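PDB 6P7L: Aln2 from Streptomyces sp. CM020, which probably takes part in biosynthesis of the polyketide antibiotic alnumycin as a noncanonical, SnoaL-like member of the NTF2-like superfamily. Local coordinates for residues F56-F69 against T78-A91. Numbering follows the deposited sequence.
Sequences FGGFAATFVAGAEF and TGPEAIEAGARAAA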
loop_
_atom_site.group_PDB
_atom_site.type_symbol
_atom_site.label_atom_id
_atom_site.label_comp_id
_atom_site.label_asym_id
_atom_site.label_seq_id
_atom_site.Cartn_x
_atom_site.Cartn_y
_atom_site.Cartn_z
ATOM N N PHE A 56 16.316 -16.258 -1.723
ATOM C CA PHE A 56 15.601 -17.050 -0.729
ATOM C C PHE A 56 16.449 -17.231 0.517
ATOM O O PHE A 56 15.911 -17.255 1.624
ATOM C CB PHE A 56 15.168 -18.397 -1.311
ATOM C CG PHE A 56 14.236 -18.264 -2.483
ATOM C CD1 PHE A 56 12.944 -17.769 -2.321
ATOM C CD2 PHE A 56 14.663 -18.589 -3.756
ATOM C CE1 PHE A 56 12.107 -17.627 -3.413
ATOM C CE2 PHE A 56 13.813 -18.437 -4.832
ATOM C CZ PHE A 56 12.539 -17.949 -4.638
ATOM N N GLY A 57 17.769 -17.304 0.367
ATOM C CA GLY A 57 18.631 -17.378 1.541
ATOM C C GLY A 57 18.575 -16.104 2.368
ATOM O O GLY A 57 18.454 -16.146 3.600
ATOM N N GLY A 58 18.620 -14.950 1.698
ATOM C CA GLY A 58 18.514 -13.690 2.408
ATOM C C GLY A 58 17.151 -13.495 3.045
ATOM O O GLY A 58 17.045 -12.911 4.124
ATOM N N PHE A 59 16.083 -13.935 2.365
ATOM C CA PHE A 59 14.752 -13.912 2.964
ATOM C C PHE A 59 14.718 -14.742 4.244
ATOM O O PHE A 59 14.265 -14.281 5.299
ATOM C CB PHE A 59 13.733 -14.435 1.961
ATOM C CG PHE A 59 12.384 -14.723 2.559
ATOM C CD1 PHE A 59 11.515 -13.683 2.894
ATOM C CD2 PHE A 59 11.996 -16.024 2.810
ATOM C CE1 PHE A 59 10.308 -13.952 3.429
ATOM C CE2 PHE A 59 10.768 -16.288 3.360
ATOM C CZ PHE A 59 9.921 -15.269 3.675
ATOM N N ALA A 60 15.218 -15.971 4.170
ATOM C CA ALA A 60 15.164 -16.850 5.330
ATOM C C ALA A 60 16.059 -16.345 6.459
ATOM O O ALA A 60 15.774 -16.578 7.637
ATOM C CB ALA A 60 15.573 -18.268 4.933
ATOM N N ALA A 61 17.144 -15.661 6.130
ATOM C CA ALA A 61 18.056 -15.154 7.155
ATOM C C ALA A 61 17.419 -14.071 8.007
ATOM O O ALA A 61 17.951 -13.737 9.082
ATOM C CB ALA A 61 19.330 -14.616 6.487
ATOM N N THR A 62 16.299 -13.510 7.557
ATOM C CA THR A 62 15.605 -12.544 8.390
ATOM C C THR A 62 14.827 -13.213 9.515
ATOM O O THR A 62 14.354 -12.509 10.423
ATOM C CB THR A 62 14.622 -11.669 7.591
ATOM O OG1 THR A 62 13.504 -12.444 7.121
ATOM C CG2 THR A 62 15.308 -10.932 6.441
ATOM N N PHE A 63 14.714 -14.552 9.494
ATOM C CA PHE A 63 14.013 -15.289 10.538
ATOM C C PHE A 63 14.998 -15.764 11.605
ATOM O O PHE A 63 16.157 -16.063 11.319
ATOM C CB PHE A 63 13.267 -16.510 9.952
ATOM C CG PHE A 63 12.037 -16.148 9.184
ATOM C CD1 PHE A 63 12.136 -15.656 7.887
ATOM C CD2 PHE A 63 10.783 -16.300 9.742
ATOM C CE1 PHE A 63 11.013 -15.285 7.196
ATOM C CE2 PHE A 63 9.647 -15.928 9.029
ATOM C CZ PHE A 63 9.786 -15.410 7.777
ATOM N N VAL A 64 14.533 -15.805 12.859
ATOM C CA VAL A 64 15.366 -16.305 13.951
ATOM C C VAL A 64 15.355 -17.828 14.000
ATOM O O VAL A 64 14.502 -18.502 13.427
ATOM C CB VAL A 64 14.937 -15.712 15.304
ATOM C CG1 VAL A 64 15.008 -14.207 15.250
ATOM C CG2 VAL A 64 13.563 -16.224 15.708
ATOM N N ALA A 65 16.326 -18.378 14.728
ATOM C CA ALA A 65 16.345 -19.814 14.965
ATOM C C ALA A 65 15.024 -20.247 15.600
ATOM O O ALA A 65 14.478 -19.561 16.465
ATOM C CB ALA A 65 17.505 -20.201 15.873
ATOM N N GLY A 66 14.498 -21.378 15.154
ATOM C CA GLY A 66 13.221 -21.847 15.675
ATOM C C GLY A 66 11.995 -21.044 15.284
ATOM O O GLY A 66 10.911 -21.327 15.807
ATOM N N ALA A 67 12.112 -20.097 14.349
ATOM C CA ALA A 67 10.943 -19.342 13.888
ATOM C C ALA A 67 9.886 -20.291 13.327
ATOM O O ALA A 67 10.195 -21.338 12.763
ATOM C CB ALA A 67 11.334 -18.329 12.821
ATOM N N GLU A 68 8.625 -19.954 13.542
ATOM C CA GLU A 68 7.516 -20.778 13.074
ATOM C C GLU A 68 6.822 -20.060 11.930
ATOM O O GLU A 68 6.444 -18.890 12.068
ATOM C CB GLU A 68 6.514 -21.054 14.190
ATOM C CG GLU A 68 6.678 -22.393 14.877
ATOM C CD GLU A 68 5.912 -22.466 16.187
ATOM O OE1 GLU A 68 6.482 -22.961 17.182
ATOM O OE2 GLU A 68 4.741 -22.030 16.219
ATOM N N PHE A 69 6.675 -20.753 10.800
ATOM C CA PHE A 69 6.029 -20.216 9.610
ATOM C C PHE A 69 4.840 -21.112 9.315
ATOM O O PHE A 69 5.023 -22.238 8.834
ATOM C CB PHE A 69 7.004 -20.179 8.429
ATOM C CG PHE A 69 6.556 -19.317 7.294
ATOM C CD1 PHE A 69 5.385 -19.586 6.618
ATOM C CD2 PHE A 69 7.324 -18.234 6.878
ATOM C CE1 PHE A 69 4.971 -18.783 5.563
ATOM C CE2 PHE A 69 6.906 -17.454 5.823
ATOM C CZ PHE A 69 5.742 -17.713 5.176
ATOM N N THR A 78 9.428 -24.979 10.527
ATOM C CA THR A 78 10.125 -24.563 11.739
ATOM C C THR A 78 11.598 -24.358 11.420
ATOM O O THR A 78 12.293 -25.290 10.995
ATOM C CB THR A 78 9.967 -25.579 12.866
ATOM O OG1 THR A 78 8.574 -25.821 13.044
ATOM C CG2 THR A 78 10.558 -25.039 14.159
ATOM N N GLY A 79 12.070 -23.154 11.690
ATOM C CA GLY A 79 13.457 -22.815 11.516
ATOM C C GLY A 79 13.748 -22.202 10.165
ATOM O O GLY A 79 13.078 -22.468 9.168
ATOM N N PRO A 80 14.777 -21.358 10.116
ATOM C CA PRO A 80 15.048 -20.628 8.864
ATOM C C PRO A 80 15.410 -21.535 7.701
ATOM O O PRO A 80 15.071 -21.207 6.561
ATOM C CB PRO A 80 16.215 -19.680 9.233
ATOM C CG PRO A 80 16.147 -19.531 10.708
ATOM C CD PRO A 80 15.565 -20.836 11.256
ATOM N N GLU A 81 16.106 -22.656 7.938
ATOM C CA GLU A 81 16.451 -23.547 6.824
ATOM C C GLU A 81 15.194 -24.139 6.183
ATOM O O GLU A 81 15.091 -24.223 4.946
ATOM C CB GLU A 81 17.425 -24.624 7.282
ATOM C CG GLU A 81 18.800 -24.012 7.651
ATOM C CD GLU A 81 19.905 -24.997 7.847
ATOM O OE1 GLU A 81 19.641 -26.205 7.755
ATOM O OE2 GLU A 81 21.058 -24.546 8.097
ATOM N N ALA A 82 14.238 -24.580 7.003
ATOM C CA ALA A 82 12.988 -25.098 6.452
ATOM C C ALA A 82 12.214 -23.987 5.745
ATOM O O ALA A 82 11.563 -24.222 4.724
ATOM C CB ALA A 82 12.125 -25.718 7.562
ATOM N N ILE A 83 12.260 -22.775 6.291
ATOM C CA ILE A 83 11.561 -21.653 5.679
ATOM C C ILE A 83 12.186 -21.312 4.328
ATOM O O ILE A 83 11.473 -21.017 3.348
ATOM C CB ILE A 83 11.580 -20.462 6.655
ATOM C CG1 ILE A 83 10.706 -20.771 7.893
ATOM C CG2 ILE A 83 11.074 -19.189 6.014
ATOM C CD1 ILE A 83 10.884 -19.819 9.061
ATOM N N GLU A 84 13.518 -21.355 4.237
ATOM C CA GLU A 84 14.145 -21.120 2.937
ATOM C C GLU A 84 13.700 -22.171 1.924
ATOM O O GLU A 84 13.340 -21.850 0.778
ATOM C CB GLU A 84 15.679 -21.120 3.036
ATOM C CG GLU A 84 16.307 -20.783 1.704
ATOM C CD GLU A 84 17.834 -20.964 1.653
ATOM O OE1 GLU A 84 18.509 -20.581 2.638
ATOM O OE2 GLU A 84 18.347 -21.454 0.613
ATOM N N ALA A 85 13.758 -23.448 2.312
ATOM C CA ALA A 85 13.362 -24.506 1.399
ATOM C C ALA A 85 11.896 -24.353 0.976
ATOM O O ALA A 85 11.543 -24.589 -0.192
ATOM C CB ALA A 85 13.593 -25.866 2.063
ATOM N N GLY A 86 11.017 -24.006 1.916
ATOM C CA GLY A 86 9.609 -23.844 1.569
ATOM C C GLY A 86 9.363 -22.671 0.635
ATOM O O GLY A 86 8.524 -22.740 -0.285
ATOM N N ALA A 87 10.071 -21.568 0.869
ATOM C CA ALA A 87 9.919 -20.396 0.023
ATOM C C ALA A 87 10.397 -20.673 -1.395
ATOM O O ALA A 87 9.738 -20.279 -2.370
ATOM C CB ALA A 87 10.676 -19.211 0.624
ATOM N N ARG A 88 11.543 -21.342 -1.530
ATOM C CA ARG A 88 12.034 -21.702 -2.852
ATOM C C ARG A 88 11.054 -22.629 -3.565
ATOM O O ARG A 88 10.761 -22.445 -4.756
ATOM C CB ARG A 88 13.410 -22.362 -2.717
ATOM C CG ARG A 88 13.996 -22.795 -4.020
ATOM C CD ARG A 88 15.448 -23.268 -3.816
ATOM N NE ARG A 88 16.369 -22.158 -3.593
ATOM C CZ ARG A 88 16.942 -21.875 -2.429
ATOM N NH1 ARG A 88 16.699 -22.628 -1.370
ATOM N NH2 ARG A 88 17.772 -20.845 -2.333
ATOM N N ALA A 89 10.543 -23.634 -2.848
ATOM C CA ALA A 89 9.617 -24.582 -3.454
ATOM C C ALA A 89 8.348 -23.866 -3.899
ATOM O O ALA A 89 7.847 -24.096 -4.999
ATOM C CB ALA A 89 9.306 -25.706 -2.465
ATOM N N ALA A 90 7.818 -22.986 -3.045
ATOM C CA ALA A 90 6.571 -22.289 -3.361
ATOM C C ALA A 90 6.714 -21.388 -4.572
ATOM O O ALA A 90 5.734 -21.155 -5.298
ATOM C CB ALA A 90 6.098 -21.471 -2.162
ATOM N N ALA A 91 7.907 -20.831 -4.772
ATOM C CA ALA A 91 8.147 -19.936 -5.898
ATOM C C ALA A 91 8.012 -20.664 -7.223
ATOM O O ALA A 91 7.875 -20.030 -8.268
ATOM C CB ALA A 91 9.521 -19.280 -5.771
HETATM O O HOH W 1 19.815 -18.391 4.304
#
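F56 lies flat on helix 80-90: CA of R88 sits 3.9 Å from the centroid of its ring, almost on the ring normal, a CH-pi contact. CZ meets the methyl of A91 at 3.5 Å, and CD1 faces the small methyl of A87. R88 bends at chi3 (-74°), laying one face of its guanidinium over CB of F56 while NH1 and NH2 meet OE2 of E84 end-on in a salt bridge; the NH1 bond, 2.8 Å long, uses the anti lone pair of that oxygen.

I83 points into a nest of phenylalanines. Its CB carries two branches: CG1 runs to CB of F69 and on to CD1, which packs 3.6 Å from CD2 of F63 and also meets the methyl of A67. CG2, anti to the backbone N, turns to CE2 of F59 and CD2 of F69, and hangs over one face of the F63 ring. A branched aliphatic side chain can thus serve three rings at once. Within the NTF2-like alpha+beta cone, these phenylalanines themselves pack on helix 34-52 (F59 on M51) and strand 151-161 (F69 on I159).

The axes of helices 56-60 and 80-90 approach to 8.6 Å, their directions 137° apart, a closeness eased by A60, whose methyl meets CB of E84 at 3.4 Å. A water bridges OE1 of E84 and the carbonyl of G57. At the N-cap, G79 has a positive phi suited to glycine and donates a nearly straight 2.8 Å bond from N to O of A67. P80, lacking an N-H, suits the helix's first residue; its CG packs against the carbonyl oxygens of F63 and V64.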